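Long-range contacts in apoptosis regulator ced-9 (Caenorhabditis elegans, PDB 1OHU), which restrains programmed cell death by sequestering the activator ced-4, which is released when egl-1 binds ced-9: residues Glu8-Ile13 / Val42-Glu47; Glu62-Phe67 / Ile108-Phe113; Ser80-Val85 / Val133-Phe138. The protein carries 3 engineered substitutions. One frame throughout, in Å; residues are numbered along the deposited sequence.

Interaction 1 (Glu8-Ile13 / Val42-Glu47); sequences EPRLDI and VQPEHE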
loop_
_atom_site.group_PDB
_atom_site.type_symbol
_atom_site.label_atom_id
_atom_site.label_comp_id
_atom_site.label_asym_id
_atom_site.label_seq_id
_atom_site.Cartn_x
_atom_site.Cartn_y
_atom_site.Cartn_z
ATOM N N GLU A 8 -10.915 3.162 -14.403
ATOM C CA GLU A 8 -12.247 3.351 -13.834
ATOM C C GLU A 8 -12.103 4.186 -12.570
ATOM O O GLU A 8 -11.135 4.031 -11.824
ATOM C CB GLU A 8 -12.889 2.010 -13.462
ATOM C CG GLU A 8 -13.130 1.057 -14.619
ATOM C CD GLU A 8 -13.885 -0.196 -14.195
ATOM O OE1 GLU A 8 -14.056 -1.103 -15.037
ATOM O OE2 GLU A 8 -14.315 -0.278 -13.023
ATOM N N PRO A 9 -13.068 5.077 -12.308
ATOM C CA PRO A 9 -13.008 5.919 -11.110
ATOM C C PRO A 9 -13.176 5.053 -9.867
ATOM O O PRO A 9 -12.721 5.406 -8.779
ATOM C CB PRO A 9 -14.183 6.866 -11.309
ATOM C CG PRO A 9 -15.195 5.972 -11.973
ATOM C CD PRO A 9 -14.348 5.264 -13.015
ATOM N N ARG A 10 -13.834 3.911 -10.054
ATOM C CA ARG A 10 -14.100 2.958 -8.981
ATOM C C ARG A 10 -12.808 2.346 -8.439
ATOM O O ARG A 10 -12.736 1.964 -7.271
ATOM C CB ARG A 10 -15.013 1.841 -9.502
ATOM C CG ARG A 10 -15.646 0.980 -8.425
ATOM C CD ARG A 10 -16.512 -0.118 -9.035
ATOM N NE ARG A 10 -15.713 -1.106 -9.761
ATOM C CZ ARG A 10 -14.999 -2.060 -9.175
ATOM N NH1 ARG A 10 -14.992 -2.162 -7.853
ATOM N NH2 ARG A 10 -14.278 -2.902 -9.904
ATOM N N LEU A 11 -11.790 2.264 -9.293
ATOM C CA LEU A 11 -10.515 1.680 -8.903
ATOM C C LEU A 11 -9.356 2.671 -8.806
ATOM O O LEU A 11 -8.193 2.267 -8.865
ATOM C CB LEU A 11 -10.137 0.562 -9.881
ATOM C CG LEU A 11 -11.147 -0.581 -10.007
ATOM C CD1 LEU A 11 -10.646 -1.597 -11.025
ATOM C CD2 LEU A 11 -11.353 -1.238 -8.652
ATOM N N ASP A 12 -9.654 3.960 -8.662
ATOM C CA ASP A 12 -8.578 4.941 -8.557
ATOM C C ASP A 12 -7.612 4.465 -7.487
ATOM O O ASP A 12 -8.026 3.955 -6.447
ATOM C CB ASP A 12 -9.112 6.325 -8.179
ATOM C CG ASP A 12 -9.879 6.979 -9.309
ATOM O OD1 ASP A 12 -9.402 6.920 -10.463
ATOM O OD2 ASP A 12 -10.953 7.558 -9.045
ATOM N N ILE A 13 -6.323 4.623 -7.754
ATOM C CA ILE A 13 -5.305 4.204 -6.815
ATOM C C ILE A 13 -5.510 4.794 -5.419
ATOM O O ILE A 13 -5.293 4.110 -4.425
ATOM C CB ILE A 13 -3.891 4.550 -7.364
ATOM C CG1 ILE A 13 -3.173 3.255 -7.751
ATOM C CG2 ILE A 13 -3.083 5.353 -6.356
ATOM C CD1 ILE A 13 -3.128 2.203 -6.659
ATOM N N VAL A 42 -15.922 1.314 0.139
ATOM C CA VAL A 42 -15.048 0.154 0.041
ATOM C C VAL A 42 -15.384 -0.721 -1.161
ATOM O O VAL A 42 -16.540 -1.074 -1.388
ATOM C CB VAL A 42 -15.120 -0.713 1.313
ATOM C CG1 VAL A 42 -14.226 -1.931 1.159
ATOM C CG2 VAL A 42 -14.701 0.100 2.528
ATOM N N GLN A 43 -14.355 -1.054 -1.932
ATOM C CA GLN A 43 -14.507 -1.901 -3.102
ATOM C C GLN A 43 -13.954 -3.280 -2.776
ATOM O O GLN A 43 -13.040 -3.412 -1.961
ATOM C CB GLN A 43 -13.742 -1.314 -4.296
ATOM C CG GLN A 43 -14.220 0.061 -4.730
ATOM C CD GLN A 43 -15.704 0.077 -5.029
ATOM O OE1 GLN A 43 -16.180 -0.667 -5.883
ATOM N NE2 GLN A 43 -16.445 0.922 -4.324
ATOM N N PRO A 44 -14.505 -4.331 -3.402
ATOM C CA PRO A 44 -13.999 -5.676 -3.120
ATOM C C PRO A 44 -12.500 -5.785 -3.407
ATOM O O PRO A 44 -11.798 -6.577 -2.778
ATOM C CB PRO A 44 -14.861 -6.572 -4.022
ATOM C CG PRO A 44 -15.319 -5.644 -5.116
ATOM C CD PRO A 44 -15.614 -4.374 -4.372
ATOM N N GLU A 45 -12.012 -4.982 -4.350
ATOM C CA GLU A 45 -10.592 -4.988 -4.679
ATOM C C GLU A 45 -9.791 -4.401 -3.519
ATOM O O GLU A 45 -8.600 -4.685 -3.377
ATOM C CB GLU A 45 -10.309 -4.183 -5.950
ATOM C CG GLU A 45 -10.810 -4.817 -7.242
ATOM C CD GLU A 45 -12.299 -4.609 -7.470
ATOM O OE1 GLU A 45 -12.803 -5.066 -8.518
ATOM O OE2 GLU A 45 -12.963 -3.989 -6.611
ATOM N N HIS A 46 -10.446 -3.574 -2.704
ATOM C CA HIS A 46 -9.802 -2.971 -1.539
ATOM C C HIS A 46 -9.632 -4.071 -0.498
ATOM O O HIS A 46 -8.564 -4.239 0.091
ATOM C CB HIS A 46 -10.673 -1.872 -0.911
ATOM C CG HIS A 46 -10.867 -0.663 -1.771
ATOM N ND1 HIS A 46 -9.991 -0.308 -2.773
ATOM C CD2 HIS A 46 -11.805 0.313 -1.728
ATOM C CE1 HIS A 46 -10.378 0.837 -3.308
ATOM N NE2 HIS A 46 -11.475 1.234 -2.691
ATOM N N GLU A 47 -10.714 -4.810 -0.275
ATOM C CA GLU A 47 -10.725 -5.894 0.694
ATOM C C GLU A 47 -9.732 -6.989 0.337
ATOM O O GLU A 47 -9.269 -7.726 1.210
ATOM C CB GLU A 47 -12.144 -6.448 0.826
ATOM C CG GLU A 47 -12.989 -5.655 1.816
ATOM C CD GLU A 47 -14.482 -5.823 1.609
ATOM O OE1 GLU A 47 -14.950 -6.975 1.465
ATOM O OE2 GLU A 47 -15.196 -4.796 1.601
#

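Interaction 2 (Glu62-Phe67 / Ile108-Phe113); sequences ENFETF and ISFGGF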
loop_
_atom_site.group_PDB
_atom_site.type_symbol
_atom_site.label_atom_id
_atom_site.label_comp_id
_atom_site.label_asym_id
_atom_site.label_seq_id
_atom_site.Cartn_x
_atom_site.Cartn_y
_atom_site.Cartn_z
ATOM N N GLU A 62 10.782 -7.793 8.682
ATOM C CA GLU A 62 12.121 -7.334 9.027
ATOM C C GLU A 62 12.653 -6.266 8.076
ATOM O O GLU A 62 13.201 -5.254 8.517
ATOM C CB GLU A 62 13.104 -8.510 9.081
ATOM C CG GLU A 62 14.517 -8.090 9.430
ATOM C CD GLU A 62 15.496 -9.254 9.463
ATOM O OE1 GLU A 62 15.702 -9.841 10.547
ATOM O OE2 GLU A 62 16.054 -9.579 8.394
ATOM N N ASN A 63 12.512 -6.484 6.775
ATOM C CA ASN A 63 12.990 -5.488 5.835
ATOM C C ASN A 63 12.130 -4.240 5.953
ATOM O O ASN A 63 12.592 -3.126 5.700
ATOM C CB ASN A 63 12.980 -6.030 4.405
ATOM C CG ASN A 63 14.254 -6.789 4.074
ATOM O OD1 ASN A 63 14.541 -7.088 2.910
ATOM N ND2 ASN A 63 15.032 -7.105 5.107
ATOM N N PHE A 64 10.881 -4.429 6.361
ATOM C CA PHE A 64 9.975 -3.305 6.540
ATOM C C PHE A 64 10.447 -2.428 7.687
ATOM O O PHE A 64 10.380 -1.207 7.603
ATOM C CB PHE A 64 8.552 -3.800 6.801
ATOM C CG PHE A 64 7.693 -3.843 5.568
ATOM C CD1 PHE A 64 8.266 -3.990 4.308
ATOM C CD2 PHE A 64 6.306 -3.732 5.666
ATOM C CE1 PHE A 64 7.472 -4.022 3.159
ATOM C CE2 PHE A 64 5.500 -3.764 4.524
ATOM C CZ PHE A 64 6.085 -3.907 3.270
ATOM N N GLU A 65 10.938 -3.046 8.757
ATOM C CA GLU A 65 11.414 -2.274 9.900
ATOM C C GLU A 65 12.564 -1.371 9.467
ATOM O O GLU A 65 12.626 -0.195 9.845
ATOM C CB GLU A 65 11.880 -3.200 11.032
ATOM C CG GLU A 65 10.762 -3.910 11.804
ATOM C CD GLU A 65 9.729 -2.956 12.417
ATOM O OE1 GLU A 65 10.063 -1.784 12.702
ATOM O OE2 GLU A 65 8.574 -3.386 12.635
ATOM N N THR A 66 13.464 -1.927 8.659
ATOM C CA THR A 66 14.624 -1.189 8.161
ATOM C C THR A 66 14.243 -0.009 7.279
ATOM O O THR A 66 14.687 1.115 7.505
ATOM C CB THR A 66 15.558 -2.106 7.350
ATOM O OG1 THR A 66 16.154 -3.068 8.228
ATOM C CG2 THR A 66 16.652 -1.290 6.661
ATOM N N PHE A 67 13.418 -0.270 6.273
ATOM C CA PHE A 67 12.995 0.778 5.356
ATOM C C PHE A 67 12.253 1.923 6.044
ATOM O O PHE A 67 12.420 3.082 5.680
ATOM C CB PHE A 67 12.117 0.187 4.246
ATOM C CG PHE A 67 12.830 -0.812 3.361
ATOM C CD1 PHE A 67 14.191 -0.686 3.092
ATOM C CD2 PHE A 67 12.130 -1.860 2.770
ATOM C CE1 PHE A 67 14.847 -1.587 2.252
ATOM C CE2 PHE A 67 12.774 -2.766 1.927
ATOM C CZ PHE A 67 14.137 -2.630 1.667
ATOM N N ILE A 108 1.989 -0.427 -1.114
ATOM C CA ILE A 108 0.823 -0.087 -0.307
ATOM C C ILE A 108 1.008 -0.649 1.105
ATOM O O ILE A 108 0.769 0.044 2.095
ATOM C CB ILE A 108 -0.477 -0.655 -0.927
ATOM C CG1 ILE A 108 -0.763 0.039 -2.262
ATOM C CG2 ILE A 108 -1.643 -0.448 0.021
ATOM C CD1 ILE A 108 -2.066 -0.378 -2.920
ATOM N N SER A 109 1.452 -1.902 1.183
ATOM C CA SER A 109 1.680 -2.558 2.461
ATOM C C SER A 109 2.677 -1.755 3.299
ATOM O O SER A 109 2.446 -1.494 4.484
ATOM C CB SER A 109 2.224 -3.976 2.247
ATOM O OG SER A 109 2.315 -4.666 3.486
ATOM N N PHE A 110 3.784 -1.367 2.677
ATOM C CA PHE A 110 4.815 -0.600 3.362
ATOM C C PHE A 110 4.278 0.759 3.802
ATOM O O PHE A 110 4.573 1.221 4.898
ATOM C CB PHE A 110 6.020 -0.393 2.449
ATOM C CG PHE A 110 7.122 0.407 3.083
ATOM C CD1 PHE A 110 7.737 -0.045 4.247
ATOM C CD2 PHE A 110 7.512 1.630 2.546
ATOM C CE1 PHE A 110 8.726 0.718 4.873
ATOM C CE2 PHE A 110 8.497 2.397 3.160
ATOM C CZ PHE A 110 9.106 1.942 4.327
ATOM N N GLY A 111 3.501 1.395 2.928
ATOM C CA GLY A 111 2.927 2.694 3.242
ATOM C C GLY A 111 2.035 2.577 4.460
ATOM O O GLY A 111 2.139 3.373 5.391
ATOM N N GLY A 112 1.161 1.574 4.455
ATOM C CA GLY A 112 0.274 1.379 5.588
ATOM C C GLY A 112 1.067 1.114 6.854
ATOM O O GLY A 112 0.738 1.613 7.922
ATOM N N PHE A 113 2.118 0.314 6.720
ATOM C CA PHE A 113 2.993 -0.050 7.827
ATOM C C PHE A 113 3.632 1.183 8.471
ATOM O O PHE A 113 3.608 1.343 9.690
ATOM C CB PHE A 113 4.100 -0.982 7.321
ATOM C CG PHE A 113 5.103 -1.366 8.375
ATOM C CD1 PHE A 113 4.789 -2.315 9.340
ATOM C CD2 PHE A 113 6.369 -0.782 8.396
ATOM C CE1 PHE A 113 5.722 -2.678 10.313
ATOM C CE2 PHE A 113 7.304 -1.137 9.360
ATOM C CZ PHE A 113 6.979 -2.091 10.323
#

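Interaction 3 (Ser80-Val85 / Val133-Phe138); sequences SLYQDV and VYTSLF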
loop_
_atom_site.group_PDB
_atom_site.type_symbol
_atom_site.label_atom_id
_atom_site.label_comp_id
_atom_site.label_asym_id
_atom_site.label_seq_id
_atom_site.Cartn_x
_atom_site.Cartn_y
_atom_site.Cartn_z
ATOM N N SER A 80 11.531 12.772 -2.842
ATOM C CA SER A 80 12.794 12.209 -3.294
ATOM C C SER A 80 13.251 11.116 -2.335
ATOM O O SER A 80 13.538 9.999 -2.752
ATOM C CB SER A 80 13.866 13.288 -3.371
ATOM O OG SER A 80 15.081 12.723 -3.838
ATOM N N LEU A 81 13.332 11.452 -1.051
ATOM C CA LEU A 81 13.747 10.488 -0.040
ATOM C C LEU A 81 12.815 9.271 -0.099
ATOM O O LEU A 81 13.260 8.132 -0.010
ATOM C CB LEU A 81 13.685 11.120 1.346
ATOM C CG LEU A 81 14.357 10.399 2.526
ATOM C CD1 LEU A 81 14.065 11.184 3.797
ATOM C CD2 LEU A 81 13.834 8.980 2.681
ATOM N N TYR A 82 11.519 9.520 -0.243
ATOM C CA TYR A 82 10.550 8.437 -0.318
ATOM C C TYR A 82 10.931 7.469 -1.439
ATOM O O TYR A 82 10.908 6.249 -1.266
ATOM C CB TYR A 82 9.144 9.001 -0.572
ATOM C CG TYR A 82 8.137 7.937 -0.963
ATOM C CD1 TYR A 82 7.577 7.086 -0.006
ATOM C CD2 TYR A 82 7.793 7.741 -2.299
ATOM C CE1 TYR A 82 6.708 6.070 -0.375
ATOM C CE2 TYR A 82 6.929 6.728 -2.677
ATOM C CZ TYR A 82 6.391 5.897 -1.712
ATOM O OH TYR A 82 5.538 4.892 -2.093
ATOM N N GLN A 83 11.285 8.023 -2.590
ATOM C CA GLN A 83 11.667 7.212 -3.739
ATOM C C GLN A 83 12.969 6.437 -3.529
ATOM O O GLN A 83 13.126 5.332 -4.050
ATOM C CB GLN A 83 11.764 8.101 -4.978
ATOM C CG GLN A 83 10.402 8.559 -5.487
ATOM C CD GLN A 83 10.509 9.533 -6.644
ATOM O OE1 GLN A 83 10.337 10.739 -6.474
ATOM N NE2 GLN A 83 10.805 9.016 -7.824
ATOM N N ASP A 84 13.900 7.005 -2.767
ATOM C CA ASP A 84 15.163 6.322 -2.501
ATOM C C ASP A 84 14.934 5.112 -1.596
ATOM O O ASP A 84 15.545 4.057 -1.787
ATOM C CB ASP A 84 16.166 7.244 -1.795
ATOM C CG ASP A 84 16.545 8.462 -2.618
ATOM O OD1 ASP A 84 16.562 8.375 -3.862
ATOM O OD2 ASP A 84 16.847 9.507 -1.999
ATOM N N VAL A 85 14.058 5.279 -0.602
ATOM C CA VAL A 85 13.765 4.225 0.371
ATOM C C VAL A 85 12.923 3.086 -0.173
ATOM O O VAL A 85 13.124 1.927 0.187
ATOM C CB VAL A 85 13.046 4.807 1.621
ATOM C CG1 VAL A 85 12.478 3.685 2.490
ATOM C CG2 VAL A 85 14.017 5.642 2.431
ATOM N N VAL A 133 -0.104 10.476 -0.400
ATOM C CA VAL A 133 0.057 11.054 -1.739
ATOM C C VAL A 133 1.256 10.462 -2.491
ATOM O O VAL A 133 1.134 10.052 -3.649
ATOM C CB VAL A 133 0.219 12.585 -1.652
ATOM C CG1 VAL A 133 0.311 13.181 -3.049
ATOM C CG2 VAL A 133 -0.963 13.190 -0.886
ATOM N N TYR A 134 2.416 10.422 -1.841
ATOM C CA TYR A 134 3.607 9.869 -2.477
ATOM C C TYR A 134 3.284 8.470 -2.994
ATOM O O TYR A 134 3.529 8.152 -4.155
ATOM C CB TYR A 134 4.759 9.761 -1.475
ATOM C CG TYR A 134 5.268 11.071 -0.929
ATOM C CD1 TYR A 134 6.110 11.093 0.178
ATOM C CD2 TYR A 134 4.934 12.292 -1.532
ATOM C CE1 TYR A 134 6.612 12.293 0.681
ATOM C CE2 TYR A 134 5.432 13.501 -1.039
ATOM C CZ TYR A 134 6.270 13.495 0.069
ATOM O OH TYR A 134 6.767 14.681 0.580
ATOM N N THR A 135 2.725 7.640 -2.119
ATOM C CA THR A 135 2.387 6.264 -2.473
ATOM C C THR A 135 1.450 6.205 -3.682
ATOM O O THR A 135 1.703 5.482 -4.644
ATOM C CB THR A 135 1.741 5.531 -1.266
ATOM O OG1 THR A 135 2.635 5.582 -0.139
ATOM C CG2 THR A 135 1.469 4.069 -1.611
ATOM N N SER A 136 0.379 6.988 -3.637
ATOM C CA SER A 136 -0.603 7.029 -4.722
ATOM C C SER A 136 0.008 7.510 -6.039
ATOM O O SER A 136 -0.257 6.958 -7.102
ATOM C CB SER A 136 -1.758 7.960 -4.345
ATOM O OG SER A 136 -2.371 7.567 -3.128
ATOM N N LEU A 137 0.817 8.554 -5.956
ATOM C CA LEU A 137 1.458 9.127 -7.129
ATOM C C LEU A 137 2.482 8.162 -7.734
ATOM O O LEU A 137 2.475 7.904 -8.935
ATOM C CB LEU A 137 2.128 10.447 -6.731
ATOM C CG LEU A 137 2.712 11.376 -7.794
ATOM C CD1 LEU A 137 3.080 12.709 -7.146
ATOM C CD2 LEU A 137 3.929 10.728 -8.432
ATOM N N PHE A 138 3.360 7.629 -6.897
ATOM C CA PHE A 138 4.385 6.706 -7.362
ATOM C C PHE A 138 3.767 5.541 -8.132
ATOM O O PHE A 138 4.245 5.176 -9.206
ATOM C CB PHE A 138 5.190 6.190 -6.164
ATOM C CG PHE A 138 6.426 5.424 -6.537
ATOM C CD1 PHE A 138 6.360 4.065 -6.827
ATOM C CD2 PHE A 138 7.663 6.057 -6.572
ATOM C CE1 PHE A 138 7.511 3.344 -7.142
ATOM C CE2 PHE A 138 8.819 5.349 -6.885
ATOM C CZ PHE A 138 8.747 3.990 -7.170
HETATM O O HOH W 1 4.430 3.373 0.117
#

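Interaction 1 (Glu8-Ile13 / Val42-Glu47)
A two-pronged salt bridge from Arg10 to Glu45 pins the loop before helix 13-27 to the first turn of helix 44-71 in this Bcl-2 family fold. The guanidinium meets the carboxylate end-on: Arg10 NH1 bonds Glu45 OE2 at 3.0 Å, and Arg10 NH2 bonds Glu45 OE1 almost straight, with an N-H...O angle of 176°. The acceptors lie near the guanidinium plane, but the carboxylate is turned 48° from it, so the donors come in from above the carboxylate plane. Arg10 NH1 has a second acceptor, Gln43 OE1, at 2.7 Å, which it meets in the carbonyl plane on a lone pair. One nitrogen thus serves both an amide and a carboxylate. With its CG anti to the backbone N (chi1 -165°), Arg10 runs extended to CD and then bends at chi3, which turns the guanidinium to the helix start. Gln43 OE1 also rests 3.1 Å from Arg10 CG, against the arginine's stem. Leu11 CD2 lies over one face of the guanidinium, offset toward its margin, and touches Glu45 CD at 3.7 Å, giving the ion pair an apolar flank. Glu8 adds a long, weaker link from its OE2 to Arg10 NE, 3.6 Å away, and makes the pair a network. Gln43 sits at the N-cap; its backbone O accepts from the amides of His46 and Glu47, while its NE2 reaches Gly41 O. Beyond the pair, Leu11 and Glu45 both pack on Phe16 of helix 13-27, Leu11 also on Trp154 and Glu45 on Met158 of helix 154-172, which places the contact where three helices converge.

Interaction 2 (Glu62-Phe67 / Ile108-Phe113)
Phe64, on helix 44-71, lies against Phe110 and Phe113 of helix 101-118, and the three rings form an aromatic cluster. Phe110 turns its ring edge to one face of Phe64, centroids 5.2 Å apart and planes at 69°, with CD1 over the middle of that face. Farther out along the Phe64 ring, CE2 comes to 3.4 Å from Phe110 CA, so the ring also lies against the helix backbone. Phe113 meets Phe64 obliquely: Phe64 CB sits over the Phe113 face, 4.1 Å from its centroid, in a CH-pi contact. Phe110 and Phe113 both hold CG anti to the backbone N, which sends their rings to the partner helix. There Phe110 CZ also packs on Phe67 CB at 3.5 Å. An alanine in place of Phe64 is likely to leave a gap between the helices and the rings of Phe110 and Phe113 without their shared aromatic partner. Polar groups frame the rings. Glu65 OE2 lies at the edge of Phe113, 3.1 Å from CZ, while its OE1 forms a salt bridge with Lys117; Ser109 OG, beside the edge of Phe64, bonds Gly53 O. The short segments cross at -61°. Helix 101-118 carries much of the predicted BH1 motif; Ile108 packs on Phe16 and Tyr20 of helix 13-27, while Phe67 packs on Val85 and Phe110 on Val86 of helix 79-86.

Interaction 3 (Ser80-Val85 / Val133-Phe138)
An aromatic cluster of Tyr82, Tyr134 and Phe138 joins helix 79-86 to helix 128-144, with the Tyr82 ring laid across the junction. Tyr134 CB stands over the centre of one Tyr82 face, 3.8 Å from the centroid and only 13° off the ring normal, a well-aimed CH-pi contact. The Tyr134 side chain runs past that of Tyr82 in the opposite sense: Tyr134 CD1 comes to 3.8 Å from Tyr82 CB, and the ring planes meet obliquely. Phe138 takes the edge instead. Tyr82 points its CE2 side at the face of Phe138 in an offset edge-to-face pair with planes at 82°, and Tyr82 CE2 lies 3.9 Å from Phe138 CB. Gln83 CG touches the edge of the Phe138 ring at CE2, 3.8 Å away. Tyr82 holds CG anti to the backbone N (chi1 167°), which carries the ring across to residues one helical turn apart on the partner, Tyr134 and Phe138. The two segments belong to the helical bundle of the Bcl-2 fold, their axes 10.7 Å apart at closest approach. The phenol end of Tyr82 reaches Thr135, but its OH lies 3.6 Å from Thr135 OG1, and a water spans the pair. The water is 2.9 Å from Tyr82 OH, close to the plane of the ring, and donates to Thr135 OG1, which is also hydrogen-bonded to Leu131 O one turn earlier. Tyr134 OH is hydrogen-bonded to Ile77 O, just ahead of helix 79-86. Phe138 also packs on Arg103 and Leu107 of helix 101-118, and Arg142 makes a cation-pi contact with it.

Overall arrangement
Interaction 1 comes first along the chain and closes before the others open; interactions 2 and 3 interleave, their segments alternating as 62-67, 80-85, 108-113 and 133-138. Helix 44-71 serves both interaction 1, at its start, and interaction 2, near its other end; their centres lie about 22 Å apart, on opposite sides of the chain's centre. Interactions 2 and 3, with centres about 13 Å apart, touch where Val85 meets Phe67 and Phe110. Interaction 3 also meets interaction 1 through Ile13 against Ser136. A polar anchor where the predicted BH4 motif begins and two aromatic clusters thus link helices from successive parts of the chain into one compact Bcl-2 bundle.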